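Local structure of ankyrin-repeat protein B (Legionella pneumophila, 5K34) at residues E24-K27 with K28-K32; T47-L50 with A51-G55. The protein is a bacterial F-box effector that hijacks the host ubiquitin-proteasome system, its ankyrin domain, the part described here, probably binding protein partners. One frame throughout, in Å; residues are numbered along the deposited sequence. Where two conformers were deposited one is given.

Contact 1: residues E24-K27 with K28-K32; sequences EEVK and KILKK
E25 lays its carboxylate against the aliphatic part of K28, one helical turn along, with OE1 3.6 Å from CE of K28. The charges themselves stay apart: OE1 of E25 and NZ of K28 are 4.9 Å from each other, so the pair is an opposite-charge neighbourhood and not a salt bridge. Two torsions set this up. CG of E25 stands anti to the backbone N (chi1 -177°), and the bend at chi2 (66°) carries the carboxylate forward, toward the C-terminal end of the helix. The other oxygen, OE2, then comes to 4.0 Å from CD1 of I29, so one carboxylate skirts a lysine chain and an isoleucine tip together. K28 is also bent near its end. Round the helix, V26 and L30 lie side by side and point the same way, CG1 of V26 meeting CD1 of L30 at 3.9 Å. Their helical turn is closed by L30 N donating to V26 O at 2.9 Å, nearly straight. K31 N donates to K27 O in the same i to i+4 pattern, at a more bent 143°. Residues 24-30 make up nearly all of helix 23-30 in the ankyrin repeats, and the chain turns out of it after them. This amphipathic helix packs on helix 5-19: V26 and E25 touch A17, and L30 touches L14 as well as P36 and Y68 in loops. Near its start, E25 N is held by OD1 of N22. The chemistry thus divides round the helix, with apolar contacts on the face against helix 5-19 and lysines on the solvent side, where any attraction between E25 and K28 is probably weak, their charged atoms not being in contact.

Contact 2: residues T47-L50 with A51-G55; sequences TPLL and AAIEG
L49 O receives the backbone N-H of I53 at 3.0 Å, with the donor tilted from the carbonyl plane, while the side chain of I53 folds over the same oxygen: its CG1 lies 3.3 Å from L49 O. The first torsion of I53 (chi1 -70°) puts CG1 beside the backbone N, over L49 O, and the extended chi2 carries CD1 on to CG of L49 at 4.2 Å. The neighbouring acceptors are used as well. T47 O takes A51 N in the carbonyl plane, P48 O takes A52 N from 35° above its plane, and L50 O takes E54 N at 2.9 Å. At the helix start, T47 is the N-cap: its OG1 accepts weakly from L50 N at 3.4 Å and from L49 N at 3.2 Å, the latter strongly bent at 126°. T47-L50 matches the TPLH-type signature of ankyrin repeats, here with leucine fourth, and starts helix 48-54. P48 packs on W11 and L14 of helix 5-19, and L49 on P82 of helix 82-91. At the far end, G55 N donates to A51 O at 3.0 Å. The carboxylate of E54 is shared between two arginines, OE2 forming a salt bridge with R19 and OE1 one with R46, and I53 O accepts from Q89 NE2.

Contact 1 and contact 2 belong to consecutive helices, 23-30 and 48-54, within the same ankyrin-repeat range. Their centres are about 15 Å apart, and their nearest atoms about 6 Å, so they do not touch directly. Helix 5-19 bridges them: L14 meets L30 of contact 1 and P48 of contact 2, and the loop residue P36 likewise touches both of these side chains. The settings differ sharply. Contact 2 is buried, with its centre about 3 Å from the centre of the chain, whereas contact 1 lies about 14 Å from that centre and is only partly buried, with four exposed residues.

Contact 1: residues E24-K27 with K28-K32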
ATOM      1  N   GLU A  24      -9.682   3.596  -9.421  1.00  8.61           N
ATOM      2  CA  GLU A  24      -9.740   3.999 -10.855  1.00 10.08           C
ATOM      3  C   GLU A  24      -8.587   4.964 -11.224  1.00  9.49           C
ATOM      4  O   GLU A  24      -7.931   4.782 -12.251  1.00 10.05           O
ATOM      5  CB  GLU A  24     -11.104   4.654 -11.147  1.00 13.69           C
ATOM      6  CG  GLU A  24     -12.293   3.720 -11.053  1.00 19.97           C
ATOM      7  CD  GLU A  24     -13.642   4.489 -11.004  1.00 31.06           C
ATOM      8  OE1 GLU A  24     -13.670   5.758 -11.041  1.00 39.95           O
ATOM      9  OE2 GLU A  24     -14.701   3.806 -10.917  1.00 31.17           O
ATOM     10  N   GLU A  25      -8.315   5.954 -10.366  1.00  9.10           N
ATOM     11  CA  GLU A  25      -7.230   6.892 -10.624  1.00  8.90           C
ATOM     12  C   GLU A  25      -5.877   6.247 -10.440  1.00  8.81           C
ATOM     13  O   GLU A  25      -4.980   6.487 -11.256  1.00  9.07           O
ATOM     14  CB  GLU A  25      -7.386   8.113  -9.718  1.00  9.95           C
ATOM     15  CG  GLU A  25      -6.355   9.195  -9.952  1.00 11.18           C
ATOM     16  CD  GLU A  25      -6.465   9.875 -11.318  1.00 13.98           C
ATOM     17  OE1 GLU A  25      -7.464   9.659 -12.041  1.00 14.60           O
ATOM     18  OE2 GLU A  25      -5.552  10.668 -11.648  1.00 16.38           O
ATOM     19  N   VAL A  26      -5.702   5.396  -9.403  1.00  8.80           N
ATOM     20  CA  VAL A  26      -4.468   4.503  -9.322  0.50  8.03           C
ATOM     21  C   VAL A  26      -4.208   3.773 -10.656  1.00  8.12           C
ATOM     22  O   VAL A  26      -3.103   3.812 -11.178  1.00  8.37           O
ATOM     23  CB  VAL A  26      -4.607   3.468  -8.181  0.50  7.03           C
ATOM     24  CG1 VAL A  26      -3.488   2.405  -8.252  0.50  7.90           C
ATOM     25  CG2 VAL A  26      -4.595   4.153  -6.812  0.50  5.23           C
ATOM     26  N   LYS A  27      -5.232   3.103 -11.190  1.00  8.75           N
ATOM     27  CA  LYS A  27      -5.047   2.326 -12.435  1.00  9.41           C
ATOM     28  C   LYS A  27      -4.645   3.237 -13.597  1.00  9.63           C
ATOM     29  O   LYS A  27      -3.777   2.879 -14.400  1.00 10.40           O
ATOM     30  CB  LYS A  27      -6.332   1.563 -12.756  1.00  9.29           C
ATOM     31  CG  LYS A  27      -6.561   0.370 -11.860  1.00 10.05           C
ATOM     32  CD  LYS A  27      -7.959  -0.227 -12.139  1.00 12.68           C
ATOM     33  CE  LYS A  27      -8.265  -1.517 -11.383  1.00 13.76           C
ATOM     34  NZ  LYS A  27      -9.658  -2.035 -11.572  1.00 17.68           N
ATOM     35  N   LYS A  28      -5.284   4.393 -13.662  1.00  9.53           N
ATOM     36  CA  LYS A  28      -4.925   5.360 -14.743  0.50 10.26           C
ATOM     37  C   LYS A  28      -3.498   5.816 -14.668  1.00 10.23           C
ATOM     38  O   LYS A  28      -2.787   5.940 -15.718  1.00 11.14           O
ATOM     39  CB  LYS A  28      -5.823   6.587 -14.669  0.50 11.05           C
ATOM     40  CG  LYS A  28      -7.214   6.372 -15.189  0.50 13.50           C
ATOM     41  CD  LYS A  28      -7.956   7.699 -15.182  0.50 17.99           C
ATOM     42  CE  LYS A  28      -6.975   8.821 -15.469  0.50 20.83           C
ATOM     43  NZ  LYS A  28      -6.870   9.251 -16.915  0.50 28.28           N
ATOM     44  N   ILE A  29      -2.994   6.075 -13.464  1.00  9.51           N
ATOM     45  CA  ILE A  29      -1.607   6.497 -13.304  1.00 10.07           C
ATOM     46  C   ILE A  29      -0.655   5.350 -13.616  1.00 10.73           C
ATOM     47  O   ILE A  29       0.386   5.550 -14.288  1.00 12.21           O
ATOM     48  CB  ILE A  29      -1.368   7.062 -11.886  1.00  9.85           C
ATOM     49  CG1 ILE A  29      -2.155   8.349 -11.696  1.00  9.63           C
ATOM     50  CG2 ILE A  29       0.139   7.243 -11.636  1.00 10.63           C
ATOM     51  CD1 ILE A  29      -2.252   8.793 -10.241  1.00 10.15           C
ATOM     52  N   LEU A  30      -0.957   4.133 -13.163  1.00 11.01           N
ATOM     53  CA  LEU A  30      -0.030   3.003 -13.419  1.00 11.40           C
ATOM     54  C   LEU A  30       0.030   2.666 -14.920  1.00 13.03           C
ATOM     55  O   LEU A  30       1.078   2.163 -15.357  1.00 14.27           O
ATOM     56  CB  LEU A  30      -0.404   1.792 -12.565  1.00 11.37           C
ATOM     57  CG  LEU A  30      -0.312   2.055 -11.044  1.00 11.28           C
ATOM     58  CD1 LEU A  30      -0.608   0.799 -10.310  1.00 12.47           C
ATOM     59  CD2 LEU A  30       1.043   2.626 -10.629  1.00 12.19           C
ATOM     60  N   LYS A  31      -1.013   2.989 -15.679  1.00 13.14           N
ATOM     61  CA  LYS A  31      -0.961   2.766 -17.140  1.00 15.69           C
ATOM     62  C   LYS A  31       0.094   3.649 -17.778  1.00 15.25           C
ATOM     63  O   LYS A  31       0.504   3.349 -18.918  1.00 17.97           O
ATOM     64  CB  LYS A  31      -2.289   3.135 -17.739  1.00 18.80           C
ATOM     65  CG  LYS A  31      -3.287   2.022 -17.823  1.00 24.86           C
ATOM     66  CD  LYS A  31      -4.008   2.335 -19.133  1.00 32.76           C
ATOM     67  CE  LYS A  31      -5.427   1.799 -19.222  1.00 43.91           C
ATOM     68  NZ  LYS A  31      -6.030   2.370 -20.483  1.00 52.80           N
ATOM     69  N   LYS A  32       0.505   4.743 -17.140  1.00 15.98           N
ATOM     70  CA  LYS A  32       1.529   5.668 -17.693  1.00 17.11           C
ATOM     71  C   LYS A  32       2.932   5.131 -17.452  1.00 20.03           C
ATOM     72  O   LYS A  32       3.916   5.802 -17.782  1.00 24.44           O
ATOM     73  CB  LYS A  32       1.363   7.073 -17.107  1.00 18.21           C
ATOM     74  CG  LYS A  32       0.017   7.706 -17.395  1.00 22.72           C
ATOM     75  CD  LYS A  32      -0.105   9.137 -16.904  1.00 32.36           C
ATOM     76  CE  LYS A  32      -1.488   9.682 -17.203  1.00 41.36           C
ATOM     77  NZ  LYS A  32      -1.878   9.355 -18.615  1.00 47.61           N
TER

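Contact 2: residues T47-L50 with A51-G55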
ATOM      1  N   THR A  47       5.478   3.149  -0.568  1.00  7.44           N
ATOM      2  CA  THR A  47       4.805   2.746  -1.813  1.00  7.07           C
ATOM      3  C   THR A  47       3.317   3.059  -1.673  1.00  6.85           C
ATOM      4  O   THR A  47       2.837   3.309  -0.561  1.00  7.47           O
ATOM      5  CB  THR A  47       4.918   1.219  -2.037  1.00  8.01           C
ATOM      6  OG1 THR A  47       4.188   0.531  -1.017  1.00  8.42           O
ATOM      7  CG2 THR A  47       6.392   0.757  -2.082  1.00  8.63           C
ATOM      8  N   PRO A  48       2.558   2.975  -2.775  1.00  6.90           N
ATOM      9  CA  PRO A  48       1.122   3.158  -2.685  1.00  7.28           C
ATOM     10  C   PRO A  48       0.442   2.039  -1.926  1.00  6.99           C
ATOM     11  O   PRO A  48      -0.713   2.200  -1.511  1.00  7.12           O
ATOM     12  CB  PRO A  48       0.654   3.221  -4.148  1.00  8.69           C
ATOM     13  CG  PRO A  48       1.754   2.590  -4.930  1.00  9.52           C
ATOM     14  CD  PRO A  48       3.032   2.980  -4.172  1.00  7.96           C
ATOM     15  N   LEU A  49       1.097   0.885  -1.727  1.00  7.17           N
ATOM     16  CA  LEU A  49       0.516  -0.145  -0.850  1.00  7.21           C
ATOM     17  C   LEU A  49       0.457   0.370   0.578  1.00  7.25           C
ATOM     18  O   LEU A  49      -0.578   0.233   1.240  1.00  7.31           O
ATOM     19  CB  LEU A  49       1.323  -1.436  -0.954  1.00  7.80           C
ATOM     20  CG  LEU A  49       0.875  -2.585  -0.044  1.00  7.64           C
ATOM     21  CD1 LEU A  49      -0.607  -2.955  -0.282  1.00  8.59           C
ATOM     22  CD2 LEU A  49       1.767  -3.809  -0.245  1.00  8.37           C
ATOM     23  N   LEU A  50       1.535   1.008   1.083  1.00  7.76           N
ATOM     24  CA  LEU A  50       1.496   1.660   2.387  1.00  8.49           C
ATOM     25  C   LEU A  50       0.478   2.736   2.464  1.00  7.98           C
ATOM     26  O   LEU A  50      -0.238   2.895   3.461  1.00  8.83           O
ATOM     27  CB  LEU A  50       2.839   2.265   2.779  1.00 11.54           C
ATOM     28  CG  LEU A  50       3.939   1.417   3.325  1.00 13.01           C
ATOM     29  CD1 LEU A  50       5.067   2.345   3.826  1.00 12.49           C
ATOM     30  CD2 LEU A  50       3.439   0.543   4.518  1.00 12.76           C
ATOM     31  N   ALA A  51       0.399   3.570   1.413  1.00  7.67           N
ATOM     32  CA  ALA A  51      -0.574   4.656   1.366  1.00  7.24           C
ATOM     33  C   ALA A  51      -1.992   4.114   1.489  1.00  6.83           C
ATOM     34  O   ALA A  51      -2.804   4.648   2.260  1.00  7.39           O
ATOM     35  CB  ALA A  51      -0.415   5.466   0.098  1.00  8.05           C
ATOM     36  N   ALA A  52      -2.310   3.063   0.722  1.00  6.31           N
ATOM     37  CA  ALA A  52      -3.626   2.468   0.804  1.00  6.28           C
ATOM     38  C   ALA A  52      -3.896   1.942   2.184  1.00  6.30           C
ATOM     39  O   ALA A  52      -4.984   2.196   2.722  1.00  7.01           O
ATOM     40  CB  ALA A  52      -3.768   1.371  -0.259  1.00  6.66           C
ATOM     41  N   ILE A  53      -2.947   1.241   2.787  1.00  6.37           N
ATOM     42  CA  ILE A  53      -3.156   0.721   4.147  1.00  6.73           C
ATOM     43  C   ILE A  53      -3.455   1.854   5.122  1.00  7.27           C
ATOM     44  O   ILE A  53      -4.445   1.809   5.864  1.00  7.49           O
ATOM     45  CB  ILE A  53      -1.927  -0.104   4.595  1.00  7.71           C
ATOM     46  CG1 ILE A  53      -1.865  -1.401   3.796  1.00  7.79           C
ATOM     47  CG2 ILE A  53      -1.992  -0.366   6.117  1.00  7.84           C
ATOM     48  CD1 ILE A  53      -0.495  -2.079   3.868  1.00  8.95           C
ATOM     49  N   GLU A  54      -2.639   2.917   5.118  1.00  7.39           N
ATOM     50  CA  GLU A  54      -2.858   3.951   6.140  1.00  8.01           C
ATOM     51  C   GLU A  54      -4.134   4.712   5.901  1.00  8.19           C
ATOM     52  O   GLU A  54      -4.715   5.249   6.867  1.00 10.12           O
ATOM     53  CB  GLU A  54      -1.679   4.925   6.234  1.00  9.06           C
ATOM     54  CG  GLU A  54      -1.555   5.889   5.085  1.00  9.03           C
ATOM     55  CD  GLU A  54      -0.269   6.705   5.138  1.00  9.24           C
ATOM     56  OE1 GLU A  54       0.465   6.651   6.155  1.00  9.28           O
ATOM     57  OE2 GLU A  54       0.044   7.352   4.113  1.00  8.87           O
ATOM     58  N   GLY A  55      -4.660   4.773   4.676  1.00  7.78           N
ATOM     59  CA  GLY A  55      -5.944   5.404   4.384  1.00  8.15           C
ATOM     60  C   GLY A  55      -7.123   4.487   4.617  1.00  7.56           C
ATOM     61  O   GLY A  55      -8.252   4.911   4.337  1.00  8.54           O
TER